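Local coordinates for inner membrane protein (Salmonella typhimurium LT2, PDB 2QJV) that probably acts as a nickel-binding sugar isomerase of the KduI/IolB family in the cupin clan, with likely activity on glucuronate, at residues 159-164 against 236-241; 190-195 against 216-221; 50-55 against 84-89; 55-60 against 102-107; 27-32 against 242-247. The protein carries 2 engineered substitutions. All coordinates share one frame; numbering follows the deposited sequence. Where two conformers were deposited one is given.

Contact 1 (159-164 against 236-241); sequences YTNAGA and GYDNYY. Engineered in segment 159-164: Ala162 (natural residue Glu), Ala164 (natural residue Asp).
With CG of Tyr240 anti to its backbone N (chi1 160°) and CG of Tyr159 turned to the backbone N (chi1 -62°), the two phenol rings meet on one face of an antiparallel cupin sheet. They form a T-shaped pair: Tyr240 sends its CD2 edge over the face of Tyr159, off-centre, CD2 lying 3.6 Å from CE2 of Tyr159. Their hydroxyls are held elsewhere, Tyr159 OH by Pro78 O and Tyr240 OH by Glu157. Thr160 and Asn239 make the hydrogen-bonded pair next along, Thr160 N to Asn239 O and Asn239 N to Thr160 O both 3.0 Å. On the other face a water joins Thr160 OG1 (2.7 Å) to Asn239 OD1 (2.8 Å); OG1 also bonds Ser166 OG, and Asn239 ND2 bonds His190 ND1. Where strand 154-160 ends, the chain turns through the engineered Ala162, whose CB packs on the backbone of Tyr237. Its amide N gives Asp238 OD1 a nearly straight bond of 2.9 Å at 170°, on the anti lone pair of that oxygen.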
# COMPACT_ATOMS: atom_id res chain seq x y z
N TYR A 159 -27.51 13.18 13.28
CA TYR A 159 -27.14 12.78 14.63
C TYR A 159 -27.39 11.31 14.79
O TYR A 159 -28.52 10.85 14.64
CB TYR A 159 -27.93 13.51 15.70
CG TYR A 159 -27.74 14.98 15.70
CD1 TYR A 159 -28.41 15.78 14.78
CD2 TYR A 159 -26.94 15.58 16.64
CE1 TYR A 159 -28.24 17.15 14.78
CE2 TYR A 159 -26.76 16.94 16.64
CZ TYR A 159 -27.43 17.73 15.74
OH TYR A 159 -27.22 19.08 15.75
N THR A 160 -26.32 10.58 15.10
CA THR A 160 -26.36 9.14 15.26
C THR A 160 -25.92 8.82 16.69
O THR A 160 -24.76 8.97 17.04
CB THR A 160 -25.50 8.40 14.19
OG1 THR A 160 -25.79 8.93 12.89
CG2 THR A 160 -25.77 6.84 14.23
N ASN A 161 -26.84 8.33 17.50
CA ASN A 161 -26.49 7.98 18.89
C ASN A 161 -25.61 6.73 18.96
O ASN A 161 -25.65 5.87 18.07
CB ASN A 161 -27.76 7.90 19.73
CG ASN A 161 -28.44 9.26 19.87
OD1 ASN A 161 -27.86 10.32 19.57
ND2 ASN A 161 -29.65 9.23 20.33
N ALA A 162 -24.75 6.72 19.98
CA ALA A 162 -23.74 5.66 20.18
C ALA A 162 -24.38 4.28 20.07
O ALA A 162 -25.35 3.99 20.78
CB ALA A 162 -23.01 5.84 21.52
N GLY A 163 -23.79 3.47 19.18
CA GLY A 163 -24.26 2.12 18.89
C GLY A 163 -24.85 2.01 17.49
O GLY A 163 -24.43 1.12 16.70
N ALA A 164 -25.72 3.00 17.16
CA ALA A 164 -26.50 3.00 15.93
C ALA A 164 -25.63 3.13 14.67
O ALA A 164 -24.50 3.67 14.68
CB ALA A 164 -27.55 4.14 15.95
N GLY A 236 -20.73 4.57 23.84
CA GLY A 236 -20.15 5.66 24.62
C GLY A 236 -19.92 6.95 23.88
O GLY A 236 -19.83 8.01 24.50
N TYR A 237 -19.85 6.89 22.55
CA TYR A 237 -19.59 8.07 21.72
C TYR A 237 -20.66 8.39 20.70
O TYR A 237 -20.78 7.76 19.65
CB TYR A 237 -18.24 7.94 21.02
CG TYR A 237 -17.11 7.85 22.01
CD1 TYR A 237 -16.74 8.97 22.76
CD2 TYR A 237 -16.39 6.67 22.19
CE1 TYR A 237 -15.70 8.90 23.67
CE2 TYR A 237 -15.34 6.60 23.14
CZ TYR A 237 -15.03 7.71 23.86
OH TYR A 237 -13.99 7.64 24.77
N ASP A 238 -21.46 9.39 21.06
CA ASP A 238 -22.47 9.94 20.16
C ASP A 238 -21.75 10.64 18.98
O ASP A 238 -20.65 11.21 19.10
CB ASP A 238 -23.43 10.91 20.87
CG ASP A 238 -24.37 10.25 21.83
OD1 ASP A 238 -24.72 9.06 21.70
OD2 ASP A 238 -24.76 10.97 22.75
N ASN A 239 -22.37 10.54 17.81
CA ASN A 239 -21.83 11.07 16.56
C ASN A 239 -22.78 12.11 15.93
O ASN A 239 -23.99 12.10 16.14
CB ASN A 239 -21.51 9.89 15.61
CG ASN A 239 -21.02 10.29 14.20
OD1 ASN A 239 -21.76 10.04 13.24
ND2 ASN A 239 -19.79 10.88 14.04
N TYR A 240 -22.16 13.03 15.21
CA TYR A 240 -22.77 14.04 14.42
C TYR A 240 -21.94 14.14 13.15
O TYR A 240 -20.71 13.97 13.19
CB TYR A 240 -22.78 15.39 15.17
CG TYR A 240 -22.96 16.61 14.30
CD1 TYR A 240 -21.85 17.18 13.65
CD2 TYR A 240 -24.20 17.20 14.09
CE1 TYR A 240 -21.97 18.27 12.82
CE2 TYR A 240 -24.33 18.34 13.29
CZ TYR A 240 -23.21 18.87 12.65
OH TYR A 240 -23.28 19.99 11.84
N TYR A 241 -22.59 14.37 12.02
CA TYR A 241 -21.88 14.79 10.81
C TYR A 241 -22.68 15.75 9.95
O TYR A 241 -23.91 15.70 9.90
CB TYR A 241 -21.34 13.61 9.96
CG TYR A 241 -22.34 12.52 9.62
CD1 TYR A 241 -23.27 12.69 8.58
CD2 TYR A 241 -22.32 11.30 10.31
CE1 TYR A 241 -24.16 11.69 8.26
CE2 TYR A 241 -23.21 10.30 10.00
CZ TYR A 241 -24.13 10.50 8.96
OH TYR A 241 -25.01 9.49 8.62
O HOH W 1 -24.31 11.16 13.05
O HOH W 2 -25.68 12.00 18.41

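Contact 2 (190-195 against 216-221); sequences HRFNPP and VYNRDV. With SO4 (sulfate ion), chain J.
A type II turn from Tyr217 to Asp220, packed beside strand 181-193, frames an anion pocket occupied by a sulfate that probably came from the crystallisation liquor. Arg191 and Arg219 stack their guanidinium groups nearly flat, centres 3.8 Å apart and planes at 24°, and both grip the ion. Arg219 NH1 gives O2 a straight bond of 2.8 Å in its own plane and NH2 reaches O4, while Arg191 NH1 bonds O1 at 2.9 Å. Asn218 ND2 adds a bond of 3.1 Å to the same O1. Arg191 gets there by bending at chi2 and chi3, whereas Arg219 stays extended from CG to NE. The other end of the Asn218 amide is shared: OD1 takes Arg191 NH1 at 3.0 Å in the carbonyl plane, on a lone pair, and Phe192 N at 3.1 Å from above that plane. Backbone bonds tie the turn to the strand, Arg219 N to His190 O (2.7 Å) and His190 N to Asp220 O. CG1 of Val216 sits against the His190 ring, 3.5 Å from CD2, and the ring's nitrogens bond Gln201 and Asn239. Glu104 forms a salt bridge to Arg191 NE. Sulfate and Glu104 together would offset the two positive charges, which probably lets the guanidinium groups stack so closely.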
# COMPACT_ATOMS: atom_id res chain seq x y z
N HIS A 190 -17.21 15.01 10.68
CA HIS A 190 -17.61 14.30 11.89
C HIS A 190 -17.24 14.97 13.22
O HIS A 190 -16.16 15.59 13.36
CB HIS A 190 -16.98 12.90 11.94
CG HIS A 190 -17.57 11.93 10.96
ND1 HIS A 190 -18.59 11.06 11.31
CD2 HIS A 190 -17.26 11.66 9.67
CE1 HIS A 190 -18.87 10.29 10.26
NE2 HIS A 190 -18.07 10.63 9.26
N ARG A 191 -18.14 14.80 14.17
CA ARG A 191 -17.99 15.29 15.55
C ARG A 191 -18.45 14.20 16.52
O ARG A 191 -19.34 13.38 16.19
CB ARG A 191 -18.76 16.61 15.76
CG ARG A 191 -18.36 17.74 14.81
CD ARG A 191 -17.03 18.41 15.15
NE ARG A 191 -17.24 19.62 15.94
CZ ARG A 191 -17.29 19.71 17.25
NH1 ARG A 191 -17.11 18.67 18.03
NH2 ARG A 191 -17.54 20.87 17.78
N PHE A 192 -17.84 14.20 17.72
CA PHE A 192 -18.12 13.23 18.78
C PHE A 192 -18.35 13.87 20.14
O PHE A 192 -17.80 14.95 20.45
CB PHE A 192 -16.99 12.18 18.88
CG PHE A 192 -16.82 11.42 17.64
CD1 PHE A 192 -17.60 10.27 17.39
CD2 PHE A 192 -15.97 11.88 16.64
CE1 PHE A 192 -17.51 9.63 16.17
CE2 PHE A 192 -15.91 11.25 15.41
CZ PHE A 192 -16.64 10.12 15.19
N ASN A 193 -19.24 13.22 20.89
CA ASN A 193 -19.55 13.55 22.26
C ASN A 193 -19.60 12.27 23.11
O ASN A 193 -20.47 11.40 22.88
CB ASN A 193 -20.86 14.37 22.38
CG ASN A 193 -21.08 14.88 23.78
OD1 ASN A 193 -20.15 15.33 24.43
ND2 ASN A 193 -22.30 14.80 24.26
N PRO A 194 -18.67 12.12 24.08
CA PRO A 194 -17.54 13.02 24.43
C PRO A 194 -16.54 13.16 23.26
O PRO A 194 -16.52 12.31 22.37
CB PRO A 194 -16.93 12.38 25.69
CG PRO A 194 -17.99 11.46 26.20
CD PRO A 194 -18.79 11.01 25.02
N PRO A 195 -15.72 14.24 23.24
CA PRO A 195 -14.89 14.56 22.07
C PRO A 195 -13.76 13.60 21.68
O PRO A 195 -13.35 13.65 20.51
CB PRO A 195 -14.30 15.96 22.41
CG PRO A 195 -14.39 16.07 23.88
CD PRO A 195 -15.54 15.22 24.33
N VAL A 216 -12.66 7.29 12.33
CA VAL A 216 -12.88 8.72 12.18
C VAL A 216 -12.97 9.40 13.54
O VAL A 216 -13.75 8.99 14.37
CB VAL A 216 -14.15 9.01 11.36
CG1 VAL A 216 -14.32 10.52 11.09
CG2 VAL A 216 -14.13 8.16 10.05
N TYR A 217 -12.14 10.41 13.77
CA TYR A 217 -12.13 11.15 15.03
C TYR A 217 -12.69 12.57 14.87
O TYR A 217 -13.06 12.99 13.78
CB TYR A 217 -10.72 11.14 15.64
CG TYR A 217 -10.26 9.80 16.23
CD1 TYR A 217 -9.79 8.76 15.39
CD2 TYR A 217 -10.20 9.60 17.61
CE1 TYR A 217 -9.35 7.56 15.91
CE2 TYR A 217 -9.75 8.39 18.14
CZ TYR A 217 -9.31 7.37 17.28
OH TYR A 217 -8.81 6.19 17.80
N ASN A 218 -12.83 13.25 16.01
CA ASN A 218 -13.43 14.59 16.09
C ASN A 218 -12.82 15.63 15.13
O ASN A 218 -11.61 15.88 15.09
CB ASN A 218 -13.38 15.04 17.56
CG ASN A 218 -14.37 16.16 17.90
OD1 ASN A 218 -15.47 16.19 17.37
ND2 ASN A 218 -14.00 17.01 18.88
N ARG A 219 -13.71 16.18 14.31
CA ARG A 219 -13.40 17.18 13.29
C ARG A 219 -12.69 16.64 12.02
O ARG A 219 -12.23 17.44 11.19
CB ARG A 219 -12.63 18.37 13.89
CG ARG A 219 -13.38 19.05 14.97
CD ARG A 219 -12.63 20.23 15.44
NE ARG A 219 -13.48 21.18 16.16
CZ ARG A 219 -13.75 21.13 17.45
NH1 ARG A 219 -13.28 20.14 18.21
NH2 ARG A 219 -14.52 22.10 17.97
N ASP A 220 -12.64 15.32 11.87
CA ASP A 220 -12.12 14.71 10.66
C ASP A 220 -13.17 14.76 9.55
O ASP A 220 -14.38 14.87 9.81
CB ASP A 220 -11.71 13.23 10.81
CG ASP A 220 -10.49 13.02 11.71
OD1 ASP A 220 -9.74 13.96 12.08
OD2 ASP A 220 -10.29 11.81 12.04
N VAL A 221 -12.67 14.77 8.33
CA VAL A 221 -13.49 14.74 7.11
C VAL A 221 -13.25 13.42 6.33
O VAL A 221 -12.10 12.93 6.27
CB VAL A 221 -13.24 16.00 6.20
CG1 VAL A 221 -13.84 15.79 4.80
CG2 VAL A 221 -13.82 17.27 6.90
S SO4 J . -15.15 19.87 21.18
O1 SO4 J . -15.92 18.73 20.64
O2 SO4 J . -13.71 19.76 21.00
O3 SO4 J . -15.28 19.89 22.65
O4 SO4 J . -15.71 21.11 20.62
O HOH W 3 -12.12 12.26 18.77

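Contact 3 (50-55 against 84-89); sequences ERCLVL and AYSVYL
Tyr88 OH donates a short hydrogen bond of 2.6 Å to Glu50 OE1, at one end of a ladder between antiparallel strands 50-55 and 86-89. The oxygen is met on its anti side, 25° out of the carboxylate plane; the carboxylate lies at the edge of the phenol ring, its plane almost perpendicular to the ring (87°). Glu50 takes a chi1 of 61°, with CG between backbone N and carbonyl carbon, and Tyr88 holds CG anti to its N; both ends thereby converge. Beyond them run the backbone pairs: Arg51 with Leu89 (Leu89 N to Arg51 O 2.7 Å) and Leu53 with Val87 (Val87 N to Leu53 O 2.8 Å), followed by Leu55 N to Tyr85 O at 2.9 Å. On the face bearing Leu53 and Leu89, their CD1 methyls touch at 3.8 Å. On the face bearing Cys52 and Val54, Cys52 SG lies 4.0 Å from Ser86 CB, while Val54 CG1 meets Ala84 CB at 3.9 Å. Further out, backbone amides position Glu50: Asp151 N bonds OE1, and Ser152 N and Leu153 N both bond OE2. Strand 104-111 flanks strand 49-55 in the same cupin sheet. Four donors thus converge on one buried carboxylate, which would favour its charged form and fix its rotation.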
# COMPACT_ATOMS: atom_id res chain seq x y z
N GLU A 50 -21.10 29.09 -5.53
CA GLU A 50 -22.12 29.41 -4.54
C GLU A 50 -21.66 28.73 -3.24
O GLU A 50 -20.86 27.79 -3.24
CB GLU A 50 -23.54 28.97 -4.91
CG GLU A 50 -23.70 27.50 -5.11
CD GLU A 50 -25.13 27.04 -5.29
OE1 GLU A 50 -26.04 27.87 -5.55
OE2 GLU A 50 -25.30 25.80 -5.18
N ARG A 51 -22.14 29.28 -2.13
CA ARG A 51 -21.79 28.84 -0.80
C ARG A 51 -22.98 28.77 0.17
O ARG A 51 -23.99 29.49 0.04
CB ARG A 51 -20.72 29.76 -0.19
CG ARG A 51 -19.33 29.69 -0.80
CD ARG A 51 -18.40 30.83 -0.36
NE ARG A 51 -17.05 30.63 -0.92
CZ ARG A 51 -16.64 31.04 -2.12
NH1 ARG A 51 -17.47 31.64 -2.95
NH2 ARG A 51 -15.40 30.78 -2.54
N CYS A 52 -22.83 27.88 1.15
CA CYS A 52 -23.74 27.74 2.27
C CYS A 52 -22.84 27.76 3.52
O CYS A 52 -22.02 26.88 3.74
CB CYS A 52 -24.61 26.47 2.19
SG CYS A 52 -25.83 26.35 3.53
N LEU A 53 -22.96 28.84 4.26
CA LEU A 53 -22.23 29.10 5.49
C LEU A 53 -23.03 28.48 6.58
O LEU A 53 -24.15 28.94 6.85
CB LEU A 53 -22.12 30.59 5.75
CG LEU A 53 -21.04 31.43 5.03
CD1 LEU A 53 -20.83 30.98 3.61
CD2 LEU A 53 -21.41 32.92 5.13
N VAL A 54 -22.51 27.44 7.20
CA VAL A 54 -23.20 26.74 8.28
C VAL A 54 -22.50 27.07 9.60
O VAL A 54 -21.28 26.89 9.74
CB VAL A 54 -23.28 25.23 8.06
CG1 VAL A 54 -24.01 24.55 9.28
CG2 VAL A 54 -23.97 24.88 6.71
N LEU A 55 -23.28 27.64 10.55
CA LEU A 55 -22.78 27.92 11.91
C LEU A 55 -22.93 26.63 12.72
O LEU A 55 -24.02 26.29 13.21
CB LEU A 55 -23.48 29.13 12.56
CG LEU A 55 -23.15 30.56 12.04
CD1 LEU A 55 -23.46 30.78 10.56
CD2 LEU A 55 -23.90 31.64 12.88
N ALA A 84 -28.98 24.29 13.02
CA ALA A 84 -28.02 25.35 12.78
C ALA A 84 -28.70 26.53 12.05
O ALA A 84 -29.77 26.38 11.42
CB ALA A 84 -26.88 24.85 11.93
N TYR A 85 -28.10 27.70 12.24
CA TYR A 85 -28.32 28.83 11.37
C TYR A 85 -27.30 28.70 10.22
O TYR A 85 -26.14 28.32 10.44
CB TYR A 85 -28.10 30.18 12.05
CG TYR A 85 -29.22 30.61 12.95
CD1 TYR A 85 -29.43 29.98 14.19
CD2 TYR A 85 -30.05 31.67 12.61
CE1 TYR A 85 -30.47 30.40 15.04
CE2 TYR A 85 -31.05 32.11 13.44
CZ TYR A 85 -31.26 31.47 14.66
OH TYR A 85 -32.30 31.90 15.45
N SER A 86 -27.74 29.06 9.02
CA SER A 86 -26.91 29.06 7.83
C SER A 86 -27.25 30.27 6.96
O SER A 86 -28.32 30.86 7.08
CB SER A 86 -27.11 27.77 7.00
OG SER A 86 -26.97 26.63 7.83
N VAL A 87 -26.31 30.64 6.10
CA VAL A 87 -26.52 31.71 5.12
C VAL A 87 -26.15 31.19 3.73
O VAL A 87 -25.02 30.69 3.53
CB VAL A 87 -25.73 32.99 5.41
CG1 VAL A 87 -25.95 34.02 4.24
CG2 VAL A 87 -26.13 33.53 6.78
N TYR A 88 -27.11 31.27 2.81
CA TYR A 88 -26.89 30.94 1.41
C TYR A 88 -26.30 32.16 0.68
O TYR A 88 -26.86 33.26 0.76
CB TYR A 88 -28.17 30.43 0.70
CG TYR A 88 -27.94 30.31 -0.79
CD1 TYR A 88 -27.28 29.19 -1.33
CD2 TYR A 88 -28.27 31.35 -1.67
CE1 TYR A 88 -27.02 29.12 -2.69
CE2 TYR A 88 -28.00 31.28 -3.03
CZ TYR A 88 -27.37 30.16 -3.52
OH TYR A 88 -27.10 30.10 -4.87
N LEU A 89 -25.19 31.95 -0.04
CA LEU A 89 -24.56 32.99 -0.85
C LEU A 89 -24.49 32.53 -2.30
O LEU A 89 -23.91 31.49 -2.57
CB LEU A 89 -23.13 33.31 -0.38
CG LEU A 89 -22.83 33.71 1.04
CD1 LEU A 89 -21.30 33.87 1.22
CD2 LEU A 89 -23.64 35.00 1.37

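Contact 4 (55-60 against 102-107); sequences LVAGLA and DLELAV
Val56 and Ala57 both face Glu104 in a classic beta bulge, formed where the chain turns a corner after strand 49-55 of the N-terminal cupin sheet. Among the polar bonds, Glu104 O accepts twice: Val56 N at 3.0 Å with a bent 132° angle, and Ala57 N by a weak bond of 3.4 Å. Glu104 N returns a straight bond of 2.9 Å to Ala57 O. Past the bulge, Gly58 CA lies against Asp102 O, where the backbone passes too close to admit a side chain. The side-chain packing falls into two groups. Leu103, its CG anti to N (chi1 -179°), brings CD1 against Ala57 O and Leu55 CG, and sets CD2 3.7 Å from Ala60 CB. Val56 splits its methyls, CG2 going to Ala106 CB at 3.8 Å and CG1 to the carboxylate of Glu104. That carboxylate, on an extended chain, has its polar partners beyond the two segments: OE2 takes the hydroxyl of Tyr189, and OE1 has a long, weak ion pair with Arg219. Val56 CG1 lies 3.6 Å from Glu104 CD.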
# COMPACT_ATOMS: atom_id res chain seq x y z
N LEU A 55 -23.28 27.64 10.55
CA LEU A 55 -22.78 27.92 11.91
C LEU A 55 -22.93 26.63 12.72
O LEU A 55 -24.02 26.29 13.21
CB LEU A 55 -23.48 29.13 12.56
CG LEU A 55 -23.15 30.56 12.04
CD1 LEU A 55 -23.46 30.78 10.56
CD2 LEU A 55 -23.90 31.64 12.88
N VAL A 56 -21.85 25.87 12.77
CA VAL A 56 -21.82 24.57 13.44
C VAL A 56 -21.96 24.78 14.98
O VAL A 56 -22.64 24.03 15.68
CB VAL A 56 -20.55 23.71 13.09
CG1 VAL A 56 -20.62 22.35 13.86
CG2 VAL A 56 -20.33 23.51 11.53
N ALA A 57 -21.30 25.82 15.47
CA ALA A 57 -21.31 26.22 16.87
C ALA A 57 -20.87 27.69 16.98
O ALA A 57 -19.93 28.14 16.31
CB ALA A 57 -20.40 25.32 17.69
N GLY A 58 -21.59 28.44 17.80
CA GLY A 58 -21.26 29.82 18.02
C GLY A 58 -22.04 30.82 17.20
O GLY A 58 -22.90 30.46 16.40
N LEU A 59 -21.75 32.08 17.46
CA LEU A 59 -22.49 33.20 16.89
C LEU A 59 -21.62 34.01 15.95
O LEU A 59 -20.44 34.20 16.22
CB LEU A 59 -23.03 34.08 18.04
CG LEU A 59 -23.83 33.41 19.15
CD1 LEU A 59 -24.28 34.50 20.12
CD2 LEU A 59 -25.04 32.62 18.64
N ALA A 60 -22.22 34.47 14.85
CA ALA A 60 -21.52 35.19 13.80
C ALA A 60 -22.40 36.29 13.19
O ALA A 60 -23.61 36.21 13.24
CB ALA A 60 -21.05 34.21 12.68
N ASP A 102 -16.71 32.72 20.08
CA ASP A 102 -15.86 31.70 19.43
C ASP A 102 -16.80 30.98 18.45
O ASP A 102 -17.99 30.74 18.76
CB ASP A 102 -15.24 30.74 20.44
CG ASP A 102 -14.14 31.38 21.30
OD1 ASP A 102 -13.69 32.54 21.06
OD2 ASP A 102 -13.71 30.70 22.26
N LEU A 103 -16.29 30.69 17.27
CA LEU A 103 -17.08 30.18 16.18
C LEU A 103 -16.47 29.02 15.41
O LEU A 103 -15.27 29.03 15.04
CB LEU A 103 -17.31 31.35 15.19
CG LEU A 103 -18.17 31.11 13.93
CD1 LEU A 103 -19.68 30.90 14.24
CD2 LEU A 103 -17.93 32.22 12.92
N GLU A 104 -17.30 28.02 15.17
CA GLU A 104 -16.97 26.89 14.29
C GLU A 104 -17.84 27.06 13.07
O GLU A 104 -19.06 26.86 13.12
CB GLU A 104 -17.22 25.54 14.93
CG GLU A 104 -16.77 24.32 14.14
CD GLU A 104 -17.20 23.03 14.88
OE1 GLU A 104 -17.76 23.13 16.02
OE2 GLU A 104 -17.03 21.94 14.31
N LEU A 105 -17.21 27.50 11.98
CA LEU A 105 -17.90 27.82 10.73
C LEU A 105 -17.58 26.86 9.62
O LEU A 105 -16.40 26.68 9.29
CB LEU A 105 -17.55 29.25 10.27
CG LEU A 105 -18.17 29.78 8.95
CD1 LEU A 105 -19.66 30.12 9.11
CD2 LEU A 105 -17.32 30.98 8.47
N ALA A 106 -18.62 26.30 9.00
CA ALA A 106 -18.49 25.44 7.82
C ALA A 106 -18.85 26.27 6.58
O ALA A 106 -19.86 27.00 6.58
CB ALA A 106 -19.34 24.15 7.92
N VAL A 107 -17.98 26.24 5.58
CA VAL A 107 -18.22 26.90 4.28
C VAL A 107 -18.35 25.76 3.24
O VAL A 107 -17.37 25.08 2.87
CB VAL A 107 -17.15 27.95 3.91
CG1 VAL A 107 -17.53 28.69 2.60
CG2 VAL A 107 -16.95 28.98 5.07

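Contact 5 (27-32 against 242-247); sequences EYVGFD and LNVMAG
Strands 30-32 and 242-246 run at 155° to each other with their axes 8.2 Å apart at closest approach, a spacing of facing sheets bridged by side chains. Tyr28, in the loop before strand 30-35, lays its ring flat over Gly247: CA of the glycine stands 3.7 Å from the ring centroid, only 6° off the normal, in a CH-pi contact. The same tyrosine rests CB on Ala246 CB at 3.9 Å. Val29 comes next and divides its methyls. CG1, anti to the backbone N, meets Val244 CG1 at 3.8 Å, while CG2 presses on the backbone at Ala246 N (3.4 Å) and on Ala246 CB. Phe31 reaches across with CG anti to N (chi1 -179°), so that its CD1 touches Val244 CG2 at 3.6 Å and Leu242 CD2 comes to the ring edge at CE1, 4.1 Å away. Val244 is therefore held between Val29 on one methyl and Phe31 on the other. Met245, a selenomethionine here, points from the opposite side of its strand toward the nickel-binding side, where it packs on Glu186. Ala106, Cys108 and Ala110 of strand 104-111 join the same apolar layer. Such side-chain interleaving between two antiparallel sheets is that of a beta-sandwich core, here uniting the two cupin halves of the chain.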
# COMPACT_ATOMS: atom_id res chain seq x y z
N GLU A 27 -14.89 16.99 -9.05
CA GLU A 27 -15.33 18.14 -9.88
C GLU A 27 -16.18 19.23 -9.28
O GLU A 27 -16.19 20.35 -9.82
CB GLU A 27 -16.08 17.54 -11.07
CG GLU A 27 -15.18 16.75 -11.98
CD GLU A 27 -15.92 15.91 -13.00
OE1 GLU A 27 -16.79 16.48 -13.69
OE2 GLU A 27 -15.63 14.69 -13.15
N TYR A 28 -16.88 18.97 -8.18
CA TYR A 28 -17.86 19.92 -7.67
C TYR A 28 -17.69 20.41 -6.23
O TYR A 28 -17.61 21.60 -5.98
CB TYR A 28 -19.30 19.32 -7.78
CG TYR A 28 -19.69 18.95 -9.22
CD1 TYR A 28 -19.33 17.73 -9.78
CD2 TYR A 28 -20.38 19.86 -10.02
CE1 TYR A 28 -19.65 17.41 -11.10
CE2 TYR A 28 -20.72 19.55 -11.32
CZ TYR A 28 -20.36 18.33 -11.85
OH TYR A 28 -20.66 18.04 -13.14
N VAL A 29 -17.68 19.48 -5.29
CA VAL A 29 -17.76 19.83 -3.87
C VAL A 29 -16.46 20.41 -3.25
O VAL A 29 -15.34 19.89 -3.41
CB VAL A 29 -18.28 18.62 -3.01
CG1 VAL A 29 -18.24 18.94 -1.48
CG2 VAL A 29 -19.70 18.24 -3.40
N GLY A 30 -16.66 21.51 -2.56
CA GLY A 30 -15.66 22.10 -1.70
C GLY A 30 -16.24 22.16 -0.29
O GLY A 30 -17.46 22.35 -0.10
N PHE A 31 -15.39 21.94 0.70
CA PHE A 31 -15.79 22.02 2.07
C PHE A 31 -14.65 22.60 2.93
O PHE A 31 -13.57 22.03 3.03
CB PHE A 31 -16.24 20.62 2.60
CG PHE A 31 -16.69 20.66 4.02
CD1 PHE A 31 -17.90 21.24 4.36
CD2 PHE A 31 -15.89 20.16 5.04
CE1 PHE A 31 -18.30 21.29 5.68
CE2 PHE A 31 -16.28 20.23 6.35
CZ PHE A 31 -17.48 20.81 6.65
N ASP A 32 -14.94 23.68 3.64
CA ASP A 32 -14.02 24.33 4.53
C ASP A 32 -14.58 24.50 5.92
O ASP A 32 -15.77 24.74 6.10
CB ASP A 32 -13.66 25.72 4.02
CG ASP A 32 -12.72 25.68 2.82
OD1 ASP A 32 -11.50 25.60 3.04
OD2 ASP A 32 -13.20 25.71 1.65
N LEU A 242 -21.93 16.68 9.34
CA LEU A 242 -22.43 17.64 8.39
C LEU A 242 -21.97 17.19 7.02
O LEU A 242 -20.76 16.96 6.81
CB LEU A 242 -21.94 19.05 8.70
CG LEU A 242 -22.28 20.20 7.78
CD1 LEU A 242 -23.81 20.50 7.74
CD2 LEU A 242 -21.48 21.46 8.22
N ASN A 243 -22.92 16.99 6.12
CA ASN A 243 -22.67 16.53 4.74
C ASN A 243 -22.93 17.60 3.71
O ASN A 243 -23.88 18.39 3.84
CB ASN A 243 -23.57 15.34 4.30
CG ASN A 243 -23.46 14.09 5.18
OD1 ASN A 243 -24.48 13.54 5.60
ND2 ASN A 243 -22.28 13.65 5.44
N VAL A 244 -22.08 17.62 2.70
CA VAL A 244 -22.22 18.47 1.51
C VAL A 244 -22.24 17.51 0.29
O VAL A 244 -21.41 16.57 0.20
CB VAL A 244 -21.11 19.57 1.35
CG1 VAL A 244 -21.36 20.47 0.12
CG2 VAL A 244 -20.99 20.41 2.66
N MSE A 245 -23.18 17.74 -0.61
CA MSE A 245 -23.26 17.05 -1.88
C MSE A 245 -23.47 18.01 -3.03
O MSE A 245 -24.06 19.08 -2.87
CB MSE A 245 -24.41 16.03 -1.92
CG MSE A 245 -24.19 14.81 -1.07
SE MSE A 245 -25.75 13.62 -1.26
CE MSE A 245 -26.99 14.69 -0.42
N ALA A 246 -22.95 17.62 -4.20
CA ALA A 246 -23.17 18.31 -5.47
C ALA A 246 -22.71 17.44 -6.63
O ALA A 246 -21.89 16.53 -6.46
CB ALA A 246 -22.46 19.74 -5.53
N GLY A 247 -23.30 17.71 -7.80
CA GLY A 247 -23.01 17.05 -9.07
C GLY A 247 -23.62 17.78 -10.24
O GLY A 247 -24.09 18.90 -10.06

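Contacts 3 and 4 share Leu55 and neighbouring strands of the N-terminal sheet, their centres 10 Å apart, whereas contacts 1 and 2 adjoin in the C-terminal half, also 10 Å apart, through backbone bonds such as Tyr240 O to Arg191 N (2.9 Å). Contact 5 joins the two halves: it continues strand 238-246 from contact 1, and Leu242 CD2 packs on Ala106 CB of contact 4 at 3.5 Å. The salt bridge from Arg191 NE to Glu104 OE2 (2.8 Å) links contacts 2 and 4 beside the sulfate. The side chains of Met245 in contact 5 and Tyr241 in contact 1 lie about 5 Å and 8 Å from a bound nickel ion.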